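Local coordinates for protein 4-oxalocrotonase tautomerase isozyme (Methylibium petroleiphilum, PDB 4FDX) that belongs to the tautomerase family of small beta-alpha-beta enzymes and assembles from six copies of one short chain, at residues I3-L8 with A21-A26; E14-A19 with I40-L45; E25-V28 with D32-P35; E48-A53 with A58-A63. All coordinates share one frame; numbering follows the deposited sequence.

Contact 1: I3-L8 with A21-A26; sequences IQMNLL and AAITEA
I23 of the helix packs on I3 and M5 of the first strand in a wholly apolar, buried contact, where helix 13-31 lies across one face of the parallel sheet formed by strands 2-8 and 39-45. The segments 3-8 and 21-26 exchange no hydrogen bond; they meet through three side chains and bury 134 Å² between them. About half of that area belongs to I23, whose two branches divide the work. Its CG2 methyl, anti to the backbone N, meets CD1 of I3 at 3.8 Å. The longer branch runs the other way along the strand, and there I23 CD1 lies 3.8 Å from SD of M5, with the M5 methyl CE at 4.0 Å from the same atom. The extended chain of M5, with CG anti to the backbone N (chi1 171°), carries the sulfur to this point, and the bend at chi3 (66°) brings CE near the same isoleucine methyl. Both pairs of side chains cross obliquely. I3 and M5 stand two residues apart on the strand and so face the helix together, while N6, on the other face, bonds to I2 and Q4 of the second subunit, whose strand continues the sheet in antiparallel fashion. Helix residues laid over a two-stranded parallel sheet in this way are the core of the beta-alpha-beta unit, the building block of the tautomerase fold.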
loop_
_atom_site.group_PDB
_atom_site.type_symbol
_atom_site.label_atom_id
_atom_site.label_comp_id
_atom_site.label_asym_id
_atom_site.label_seq_id
_atom_site.Cartn_x
_atom_site.Cartn_y
_atom_site.Cartn_z
ATOM N N ILE B 3 1.095 -9.554 3.993
ATOM C CA ILE B 3 0.833 -8.628 5.128
ATOM C C ILE B 3 1.843 -7.494 4.996
ATOM O O ILE B 3 3.024 -7.769 4.874
ATOM C CB ILE B 3 0.961 -9.373 6.431
ATOM C CG1 ILE B 3 -0.173 -10.447 6.428
ATOM C CG2 ILE B 3 0.961 -8.349 7.596
ATOM C CD1 ILE B 3 0.083 -11.454 7.463
ATOM N N GLN B 4 1.393 -6.234 4.953
ATOM C CA GLN B 4 2.317 -5.099 5.107
ATOM C C GLN B 4 2.180 -4.507 6.511
ATOM O O GLN B 4 1.105 -4.241 6.943
ATOM C CB GLN B 4 2.090 -4.001 4.071
ATOM C CG GLN B 4 2.347 -4.525 2.659
ATOM C CD GLN B 4 1.467 -3.894 1.575
ATOM O OE1 GLN B 4 0.249 -4.210 1.446
ATOM N NE2 GLN B 4 2.093 -3.031 0.763
ATOM N N MET B 5 3.285 -4.422 7.230
ATOM C CA MET B 5 3.255 -3.876 8.582
ATOM C C MET B 5 4.022 -2.568 8.544
ATOM O O MET B 5 5.197 -2.536 8.270
ATOM C CB MET B 5 3.840 -4.901 9.541
ATOM C CG MET B 5 3.982 -4.163 10.888
ATOM S SD MET B 5 4.177 -5.337 12.256
ATOM C CE MET B 5 5.709 -6.041 11.877
ATOM N N ASN B 6 3.324 -1.482 8.901
ATOM C CA ASN B 6 3.938 -0.130 8.969
ATOM C C ASN B 6 4.165 0.159 10.458
ATOM O O ASN B 6 3.203 0.056 11.268
ATOM C CB ASN B 6 2.944 0.877 8.364
ATOM C CG ASN B 6 2.521 0.514 6.931
ATOM O OD1 ASN B 6 3.206 0.804 5.977
ATOM N ND2 ASN B 6 1.384 -0.180 6.790
ATOM N N LEU B 7 5.424 0.459 10.783
ATOM C CA LEU B 7 5.919 0.628 12.162
ATOM C C LEU B 7 6.661 1.895 12.174
ATOM O O LEU B 7 7.384 2.165 11.222
ATOM C CB LEU B 7 7.088 -0.391 12.552
ATOM C CG LEU B 7 6.874 -1.868 12.510
ATOM C CD1 LEU B 7 8.051 -2.585 13.110
ATOM C CD2 LEU B 7 5.695 -2.084 13.436
ATOM N N LEU B 8 6.642 2.612 13.313
ATOM C CA LEU B 8 7.676 3.653 13.519
ATOM C C LEU B 8 9.101 3.073 13.605
ATOM O O LEU B 8 9.276 1.941 14.114
ATOM C CB LEU B 8 7.443 4.446 14.817
ATOM C CG LEU B 8 6.230 5.285 14.862
ATOM C CD1 LEU B 8 6.108 5.896 16.272
ATOM C CD2 LEU B 8 6.460 6.414 13.876
ATOM N N ALA B 21 7.615 -13.827 13.057
ATOM C CA ALA B 21 7.219 -15.191 13.397
ATOM C C ALA B 21 5.850 -15.319 14.033
ATOM O O ALA B 21 5.102 -16.204 13.634
ATOM C CB ALA B 21 8.301 -15.763 14.358
ATOM N N ALA B 22 5.509 -14.403 14.949
ATOM C CA ALA B 22 4.262 -14.460 15.654
ATOM C C ALA B 22 3.104 -14.132 14.734
ATOM O O ALA B 22 2.080 -14.817 14.741
ATOM C CB ALA B 22 4.351 -13.517 16.853
ATOM N N ILE B 23 3.294 -13.118 13.887
ATOM C CA ILE B 23 2.206 -12.783 12.919
ATOM C C ILE B 23 1.981 -13.938 11.963
ATOM O O ILE B 23 0.842 -14.303 11.637
ATOM C CB ILE B 23 2.496 -11.434 12.161
ATOM C CG1 ILE B 23 2.419 -10.279 13.165
ATOM C CG2 ILE B 23 1.506 -11.222 10.989
ATOM C CD1 ILE B 23 3.019 -8.954 12.639
ATOM N N THR B 24 3.057 -14.520 11.465
ATOM C CA THR B 24 2.934 -15.639 10.505
ATOM C C THR B 24 2.149 -16.786 11.106
ATOM O O THR B 24 1.203 -17.234 10.509
ATOM C CB THR B 24 4.333 -16.107 10.067
ATOM O OG1 THR B 24 4.954 -14.983 9.341
ATOM C CG2 THR B 24 4.239 -17.257 9.090
ATOM N N GLU B 25 2.532 -17.194 12.317
ATOM C CA GLU B 25 1.827 -18.316 12.950
ATOM C C GLU B 25 0.367 -17.968 13.282
ATOM O O GLU B 25 -0.490 -18.872 13.141
ATOM C CB GLU B 25 2.645 -18.747 14.176
ATOM C CG GLU B 25 3.997 -19.370 13.795
ATOM C CD GLU B 25 3.958 -20.513 12.755
ATOM O OE1 GLU B 25 2.956 -21.254 12.637
ATOM O OE2 GLU B 25 4.941 -20.667 12.005
ATOM N N ALA B 26 0.073 -16.705 13.617
ATOM C CA ALA B 26 -1.313 -16.236 13.848
ATOM C C ALA B 26 -2.132 -16.452 12.580
ATOM O O ALA B 26 -3.256 -16.932 12.659
ATOM C CB ALA B 26 -1.338 -14.759 14.278
#

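Contact 2: E14-A19 with I40-L45; sequences EQKRNA and ILINEL
K16 and I42 meet inside the beta-alpha-beta unit, where the early turns of helix 13-31 lie over strand 39-45, the second parallel strand of the sheet. With E44 these two residues account for most of the 174 Å² buried between segments 14-19 and 40-45, and K16 alone for 71 Å². Its side chain serves two kinds of contact. Near the root, CB of K16 rests 4.2 Å from CD1 of I42, a loose apolar touch, and I42 goes on to pack against V20 and M5. Beyond CG the lysine is fully extended, chi2 to chi4 all near 180°, and this carries its ammonium group past the apolar layer to the carboxylate of E44. The two side chains cross at about a right angle. The stronger polar partner of K16 NZ is NE2 of H49 of the third subunit, a histidine that packs against E44 as well, so the polar end of the contact is shared across a subunit interface. The two oxygens of the glutamate meet the lysine unevenly: K16 NZ forms a salt bridge with E44 OE2 at 3.0 Å, although weak as a hydrogen bond, whereas E44 OE1 lies 3.9 Å from the same nitrogen.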
loop_
_atom_site.group_PDB
_atom_site.type_symbol
_atom_site.label_atom_id
_atom_site.label_comp_id
_atom_site.label_asym_id
_atom_site.label_seq_id
_atom_site.Cartn_x
_atom_site.Cartn_y
_atom_site.Cartn_z
ATOM N N GLU B 14 15.669 -8.031 16.716
ATOM C CA GLU B 14 14.998 -9.147 17.437
ATOM C C GLU B 14 13.514 -8.975 17.549
ATOM O O GLU B 14 12.788 -9.957 17.341
ATOM C CB GLU B 14 15.499 -9.313 18.868
ATOM C CG GLU B 14 16.803 -10.050 18.975
ATOM C CD GLU B 14 18.029 -9.142 18.811
ATOM O OE1 GLU B 14 17.891 -7.897 18.649
ATOM O OE2 GLU B 14 19.136 -9.724 18.781
ATOM N N GLN B 15 13.042 -7.770 17.838
ATOM C CA GLN B 15 11.608 -7.557 17.988
ATOM C C GLN B 15 10.923 -7.717 16.641
ATOM O O GLN B 15 9.868 -8.332 16.538
ATOM C CB GLN B 15 11.333 -6.117 18.461
ATOM C CG GLN B 15 11.390 -5.944 19.926
ATOM C CD GLN B 15 11.234 -4.485 20.309
ATOM O OE1 GLN B 15 11.974 -3.611 19.805
ATOM N NE2 GLN B 15 10.259 -4.208 21.176
ATOM N N LYS B 16 11.532 -7.184 15.590
ATOM C CA LYS B 16 10.974 -7.343 14.204
ATOM C C LYS B 16 10.908 -8.846 13.889
ATOM O O LYS B 16 9.923 -9.327 13.302
ATOM C CB LYS B 16 11.853 -6.582 13.183
ATOM C CG LYS B 16 11.744 -5.047 13.296
ATOM C CD LYS B 16 12.913 -4.507 12.493
ATOM C CE LYS B 16 12.960 -3.012 12.436
ATOM N NZ LYS B 16 14.050 -2.632 11.511
ATOM N N ARG B 17 11.971 -9.614 14.187
ATOM C CA ARG B 17 11.990 -11.061 13.877
ATOM C C ARG B 17 10.913 -11.778 14.699
ATOM O O ARG B 17 10.189 -12.647 14.149
ATOM C CB ARG B 17 13.357 -11.644 14.224
ATOM C CG ARG B 17 14.437 -11.280 13.161
ATOM C CD ARG B 17 15.698 -12.056 13.539
ATOM N NE ARG B 17 16.804 -11.475 12.809
ATOM C CZ ARG B 17 18.073 -11.530 13.287
ATOM N NH1 ARG B 17 18.328 -12.155 14.461
ATOM N NH2 ARG B 17 19.084 -10.928 12.631
ATOM N N ASN B 18 10.772 -11.423 15.966
ATOM C CA ASN B 18 9.694 -12.068 16.770
ATOM C C ASN B 18 8.316 -11.706 16.235
ATOM O O ASN B 18 7.486 -12.597 16.148
ATOM C CB ASN B 18 9.786 -11.675 18.259
ATOM C CG ASN B 18 11.084 -12.202 18.905
ATOM O OD1 ASN B 18 11.635 -13.225 18.491
ATOM N ND2 ASN B 18 11.541 -11.502 20.011
ATOM N N ALA B 19 8.114 -10.432 15.851
ATOM C CA ALA B 19 6.808 -10.074 15.244
ATOM C C ALA B 19 6.516 -10.866 13.977
ATOM O O ALA B 19 5.394 -11.298 13.788
ATOM C CB ALA B 19 6.803 -8.543 14.991
ATOM N N ILE B 40 5.379 -11.281 4.812
ATOM C CA ILE B 40 5.219 -10.025 5.506
ATOM C C ILE B 40 6.267 -9.057 4.969
ATOM O O ILE B 40 7.506 -9.417 4.797
ATOM C CB ILE B 40 5.484 -10.246 7.040
ATOM C CG1 ILE B 40 4.480 -11.315 7.546
ATOM C CG2 ILE B 40 5.258 -8.885 7.731
ATOM C CD1 ILE B 40 4.573 -11.663 8.994
ATOM N N LEU B 41 5.819 -7.816 4.757
ATOM C CA LEU B 41 6.710 -6.733 4.291
ATOM C C LEU B 41 6.650 -5.711 5.433
ATOM O O LEU B 41 5.538 -5.338 5.825
ATOM C CB LEU B 41 6.135 -6.050 3.006
ATOM C CG LEU B 41 6.204 -6.927 1.778
ATOM C CD1 LEU B 41 5.515 -8.300 1.819
ATOM C CD2 LEU B 41 5.665 -6.078 0.662
ATOM N N ILE B 42 7.792 -5.252 5.906
ATOM C CA ILE B 42 7.830 -4.245 6.993
ATOM C C ILE B 42 8.260 -2.949 6.407
ATOM O O ILE B 42 9.306 -2.821 5.683
ATOM C CB ILE B 42 8.829 -4.655 8.075
ATOM C CG1 ILE B 42 8.317 -5.874 8.829
ATOM C CG2 ILE B 42 8.996 -3.516 9.045
ATOM C CD1 ILE B 42 9.408 -6.443 9.787
ATOM N N ASN B 43 7.471 -1.921 6.678
ATOM C CA ASN B 43 7.778 -0.549 6.236
ATOM C C ASN B 43 7.987 0.241 7.479
ATOM O O ASN B 43 7.094 0.386 8.260
ATOM C CB ASN B 43 6.641 0.005 5.386
ATOM C CG ASN B 43 6.912 1.447 4.981
ATOM O OD1 ASN B 43 7.997 1.789 4.417
ATOM N ND2 ASN B 43 5.953 2.342 5.342
ATOM N N GLU B 44 9.203 0.784 7.647
ATOM C CA GLU B 44 9.484 1.666 8.806
ATOM C C GLU B 44 9.264 3.079 8.497
ATOM O O GLU B 44 9.626 3.569 7.410
ATOM C CB GLU B 44 10.950 1.555 9.240
ATOM C CG GLU B 44 11.333 0.234 9.803
ATOM C CD GLU B 44 12.727 0.341 10.426
ATOM O OE1 GLU B 44 13.655 0.700 9.608
ATOM O OE2 GLU B 44 12.761 0.090 11.652
ATOM N N LEU B 45 8.591 3.753 9.395
ATOM C CA LEU B 45 8.277 5.141 9.227
ATOM C C LEU B 45 9.129 6.017 10.129
ATOM O O LEU B 45 9.196 5.844 11.312
ATOM C CB LEU B 45 6.840 5.398 9.664
ATOM C CG LEU B 45 5.756 4.678 8.846
ATOM C CD1 LEU B 45 4.459 4.625 9.657
ATOM C CD2 LEU B 45 5.600 5.287 7.500
#

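Contact 3: E25-V28 with D32-P35; sequences EAVV and DVRP
V28 is the tight part of this contact, with 90 Å² of its surface buried against the loop that follows helix 13-31. Its CG1 methyl, anti to the backbone N (chi1 169°), comes to 3.3 Å from the carbonyl O of V33, a close approach of carbon to oxygen. The other methyl of V28, CG2, lies anti to the carbonyl carbon and turns to the proline, 3.8 Å from P35 CG. Beside it, V27 CG1 touches V33 CG2 at 4.0 Å, and these two valines extend the apolar patch toward P1 and V38, while V27 also packs on I23 of the second subunit. This is the C-terminal end of the helix of the beta-alpha-beta unit: D32, with a positive phi of 57°, is the first residue to leave helical angles, and from there the chain turns back toward strand 39-45. D32 N still donates to V28 O at 3.0 Å, but the bond is bent, 126° at the hydrogen, and weak. The outer side is looser. D32 is exposed and its CB points away from the helix, and the exposed R34 contributes little, its guanidinium being in a salt bridge with D36. At the proline end, E25 OE2 comes only to 4.5 Å from P35 CG.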
loop_
_atom_site.group_PDB
_atom_site.type_symbol
_atom_site.label_atom_id
_atom_site.label_comp_id
_atom_site.label_asym_id
_atom_site.label_seq_id
_atom_site.Cartn_x
_atom_site.Cartn_y
_atom_site.Cartn_z
ATOM N N GLU B 25 2.532 -17.194 12.317
ATOM C CA GLU B 25 1.827 -18.316 12.950
ATOM C C GLU B 25 0.367 -17.968 13.282
ATOM O O GLU B 25 -0.490 -18.872 13.141
ATOM C CB GLU B 25 2.645 -18.747 14.176
ATOM C CG GLU B 25 3.997 -19.370 13.795
ATOM C CD GLU B 25 3.958 -20.513 12.755
ATOM O OE1 GLU B 25 2.956 -21.254 12.637
ATOM O OE2 GLU B 25 4.941 -20.667 12.005
ATOM N N ALA B 26 0.073 -16.705 13.617
ATOM C CA ALA B 26 -1.313 -16.236 13.848
ATOM C C ALA B 26 -2.132 -16.452 12.580
ATOM O O ALA B 26 -3.256 -16.932 12.659
ATOM C CB ALA B 26 -1.338 -14.759 14.278
ATOM N N VAL B 27 -1.538 -16.147 11.416
ATOM C CA VAL B 27 -2.251 -16.193 10.103
ATOM C C VAL B 27 -2.420 -17.686 9.722
ATOM O O VAL B 27 -3.520 -18.096 9.353
ATOM C CB VAL B 27 -1.433 -15.404 9.071
ATOM C CG1 VAL B 27 -1.912 -15.730 7.641
ATOM C CG2 VAL B 27 -1.654 -13.918 9.334
ATOM N N VAL B 28 -1.334 -18.466 9.834
ATOM C CA VAL B 28 -1.393 -19.906 9.547
ATOM C C VAL B 28 -2.572 -20.537 10.329
ATOM O O VAL B 28 -3.405 -21.244 9.735
ATOM C CB VAL B 28 -0.044 -20.533 9.923
ATOM C CG1 VAL B 28 -0.151 -22.083 9.903
ATOM C CG2 VAL B 28 1.034 -20.152 8.924
ATOM N N ASP B 32 -5.879 -21.058 8.072
ATOM C CA ASP B 32 -5.694 -22.401 7.552
ATOM C C ASP B 32 -4.925 -22.359 6.209
ATOM O O ASP B 32 -5.418 -22.816 5.177
ATOM C CB ASP B 32 -7.091 -23.003 7.363
ATOM C CG ASP B 32 -7.055 -24.451 7.109
ATOM O OD1 ASP B 32 -6.231 -25.160 7.741
ATOM O OD2 ASP B 32 -7.849 -24.847 6.232
ATOM N N VAL B 33 -3.735 -21.732 6.244
ATOM C CA VAL B 33 -2.805 -21.623 5.106
ATOM C C VAL B 33 -1.504 -22.162 5.568
ATOM O O VAL B 33 -1.263 -22.277 6.804
ATOM C CB VAL B 33 -2.690 -20.153 4.580
ATOM C CG1 VAL B 33 -4.063 -19.701 4.054
ATOM C CG2 VAL B 33 -2.128 -19.149 5.635
ATOM N N ARG B 34 -0.603 -22.488 4.627
ATOM C CA ARG B 34 0.719 -23.014 5.017
ATOM C C ARG B 34 1.634 -21.808 5.304
ATOM O O ARG B 34 1.401 -20.736 4.768
ATOM C CB ARG B 34 1.334 -23.830 3.888
ATOM C CG ARG B 34 0.589 -25.154 3.714
ATOM C CD ARG B 34 0.947 -25.903 2.445
ATOM N NE ARG B 34 0.514 -25.156 1.260
ATOM C CZ ARG B 34 1.362 -24.548 0.448
ATOM N NH1 ARG B 34 2.645 -24.669 0.702
ATOM N NH2 ARG B 34 0.951 -23.860 -0.622
ATOM N N PRO B 35 2.671 -22.001 6.104
ATOM C CA PRO B 35 3.661 -20.913 6.299
ATOM C C PRO B 35 4.220 -20.301 5.027
ATOM O O PRO B 35 4.412 -19.039 4.945
ATOM C CB PRO B 35 4.723 -21.552 7.215
ATOM C CG PRO B 35 3.879 -22.523 8.001
ATOM C CD PRO B 35 2.910 -23.113 7.034
#

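Contact 4: E48-A53 with A58-A63; sequences EHFSVA and AMRQAA
The backbones of segments 48-53 and 58-63 approach most closely at E48 and A58, whose CA atoms are 5.3 Å apart, as the chain passes from strand 50-52 through strand 55-56 into the closing helix 57-63. At this end no side-chain pair is in close contact, but A58 is well covered: its CB sits 4.1 Å from the backbone N of E48, and the helix is further tied to the chain by a backbone bond between A58 and V47. R60 gives the largest single share of the buried area, 68 of 192 Å². Its chain leaves the helix toward the strand and bends at chi3, -29°, bringing the guanidinium alongside F50 and V52. NH2 of R60 arrives at the edge of the phenylalanine ring, near the ring plane, 4.0 Å from F50 CE2. Ring and guanidinium are steeply turned, their planes 73° apart. CG2 of V52 lies instead over one face of the guanidinium, offset toward its rim, with NH1 of R60 the nearest atom at 4.2 Å. Beyond this pair, F50, S51 and V52 form an antiparallel ladder with a strand of the fifth subunit, and F50 packs on L41 there. No hydrogen bond or salt bridge joins the two segments; the charged group rests on the hydrocarbon of F50 and V52, and because NH2 meets the ring edge and not its face this is no cation-pi contact, so the exposed arginine is probably only lightly held here.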
loop_
_atom_site.group_PDB
_atom_site.type_symbol
_atom_site.label_atom_id
_atom_site.label_comp_id
_atom_site.label_asym_id
_atom_site.label_seq_id
_atom_site.Cartn_x
_atom_site.Cartn_y
_atom_site.Cartn_z
ATOM N N GLU B 48 9.071 11.904 11.421
ATOM C CA GLU B 48 8.505 12.959 10.678
ATOM C C GLU B 48 7.433 12.546 9.594
ATOM O O GLU B 48 6.811 13.359 8.927
ATOM C CB GLU B 48 9.706 13.720 10.086
ATOM C CG GLU B 48 10.588 12.958 9.047
ATOM C CD GLU B 48 11.446 11.705 9.409
ATOM O OE1 GLU B 48 11.486 11.164 10.517
ATOM O OE2 GLU B 48 12.193 11.260 8.483
ATOM N N HIS B 49 7.227 11.247 9.482
ATOM C CA HIS B 49 6.439 10.614 8.427
ATOM C C HIS B 49 5.250 9.850 8.925
ATOM O O HIS B 49 4.631 9.084 8.171
ATOM C CB HIS B 49 7.342 9.712 7.593
ATOM C CG HIS B 49 8.291 10.461 6.715
ATOM N ND1 HIS B 49 9.381 9.825 6.158
ATOM C CD2 HIS B 49 8.347 11.807 6.354
ATOM C CE1 HIS B 49 10.063 10.766 5.398
ATOM N NE2 HIS B 49 9.454 11.979 5.580
ATOM N N PHE B 50 4.860 10.086 10.181
ATOM C CA PHE B 50 3.656 9.496 10.696
ATOM C C PHE B 50 2.941 10.510 11.544
ATOM O O PHE B 50 3.591 11.171 12.368
ATOM C CB PHE B 50 3.963 8.227 11.540
ATOM C CG PHE B 50 2.712 7.662 12.146
ATOM C CD1 PHE B 50 1.673 7.103 11.344
ATOM C CD2 PHE B 50 2.511 7.776 13.490
ATOM C CE1 PHE B 50 0.509 6.584 11.987
ATOM C CE2 PHE B 50 1.407 7.262 14.131
ATOM C CZ PHE B 50 0.360 6.736 13.369
ATOM N N SER B 51 1.626 10.682 11.332
ATOM C CA SER B 51 0.874 11.653 12.117
ATOM C C SER B 51 -0.443 11.110 12.612
ATOM O O SER B 51 -1.027 10.206 11.984
ATOM C CB SER B 51 0.543 12.939 11.352
ATOM O OG SER B 51 -0.347 12.720 10.285
ATOM N N VAL B 52 -0.854 11.627 13.804
ATOM C CA VAL B 52 -2.184 11.357 14.353
ATOM C C VAL B 52 -2.752 12.738 14.652
ATOM O O VAL B 52 -2.004 13.587 15.215
ATOM C CB VAL B 52 -2.195 10.494 15.650
ATOM C CG1 VAL B 52 -3.637 10.274 16.040
ATOM C CG2 VAL B 52 -1.504 9.090 15.462
ATOM N N ALA B 53 -4.012 12.993 14.273
ATOM C CA ALA B 53 -4.667 14.308 14.560
ATOM C C ALA B 53 -3.798 15.487 14.098
ATOM O O ALA B 53 -3.734 16.598 14.750
ATOM C CB ALA B 53 -4.963 14.433 16.042
ATOM N N ALA B 58 7.185 12.892 15.531
ATOM C CA ALA B 58 8.323 13.792 15.923
ATOM C C ALA B 58 7.763 14.946 16.777
ATOM O O ALA B 58 8.302 15.218 17.827
ATOM C CB ALA B 58 9.084 14.336 14.722
ATOM N N MET B 59 6.731 15.617 16.327
ATOM C CA MET B 59 6.292 16.812 17.053
ATOM C C MET B 59 5.674 16.358 18.352
ATOM O O MET B 59 5.727 17.123 19.364
ATOM C CB MET B 59 5.212 17.618 16.299
ATOM C CG MET B 59 5.644 18.174 14.923
ATOM S SD MET B 59 4.198 18.401 13.740
ATOM C CE MET B 59 3.131 19.546 14.655
ATOM N N ARG B 60 5.038 15.194 18.333
ATOM C CA ARG B 60 4.331 14.728 19.561
ATOM C C ARG B 60 5.379 14.389 20.683
ATOM O O ARG B 60 5.165 14.708 21.865
ATOM C CB ARG B 60 3.337 13.587 19.252
ATOM C CG ARG B 60 1.939 14.038 18.791
ATOM C CD ARG B 60 1.042 12.919 18.203
ATOM N NE ARG B 60 1.781 11.811 17.537
ATOM C CZ ARG B 60 1.674 10.506 17.854
ATOM N NH1 ARG B 60 0.813 10.123 18.818
ATOM N NH2 ARG B 60 2.396 9.568 17.196
ATOM N N GLN B 61 6.511 13.801 20.272
ATOM C CA GLN B 61 7.661 13.492 21.152
ATOM C C GLN B 61 8.309 14.759 21.667
ATOM O O GLN B 61 8.651 14.857 22.862
ATOM C CB GLN B 61 8.747 12.722 20.372
ATOM C CG GLN B 61 8.442 11.251 20.200
ATOM C CD GLN B 61 9.459 10.530 19.331
ATOM O OE1 GLN B 61 10.345 11.139 18.680
ATOM N NE2 GLN B 61 9.331 9.218 19.303
ATOM N N ALA B 62 8.499 15.716 20.744
ATOM C CA ALA B 62 9.047 17.037 21.046
ATOM C C ALA B 62 8.185 17.764 22.107
ATOM O O ALA B 62 8.726 18.389 23.027
ATOM C CB ALA B 62 9.182 17.876 19.769
ATOM N N ALA B 63 6.859 17.666 21.994
ATOM C CA ALA B 63 5.950 18.408 22.907
ATOM C C ALA B 63 5.965 17.769 24.316
ATOM O O ALA B 63 5.746 18.469 25.329
ATOM C CB ALA B 63 4.525 18.507 22.338
#

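Contacts 1 and 2 form the centre of the chain: their centres are 7 Å apart, both use helix 13-31, and each reaches one of the two neighbouring parallel strands, 2-8 and 39-45. Their segments alternate along the sequence, since the early part of the helix meets strand 39-45 and the later part strand 2-8. Contact 3 lies inside the loop closed by contact 2, at the end of the same helix, and shares E25 and A26 with contact 1. Contact 4 comes last in the chain, about 35 Å from contact 3 between centres, though F50 still touches L8 and L45. Strands of the unit and of the projecting end alike pair with other subunits, continuing the sheet across the hexamer.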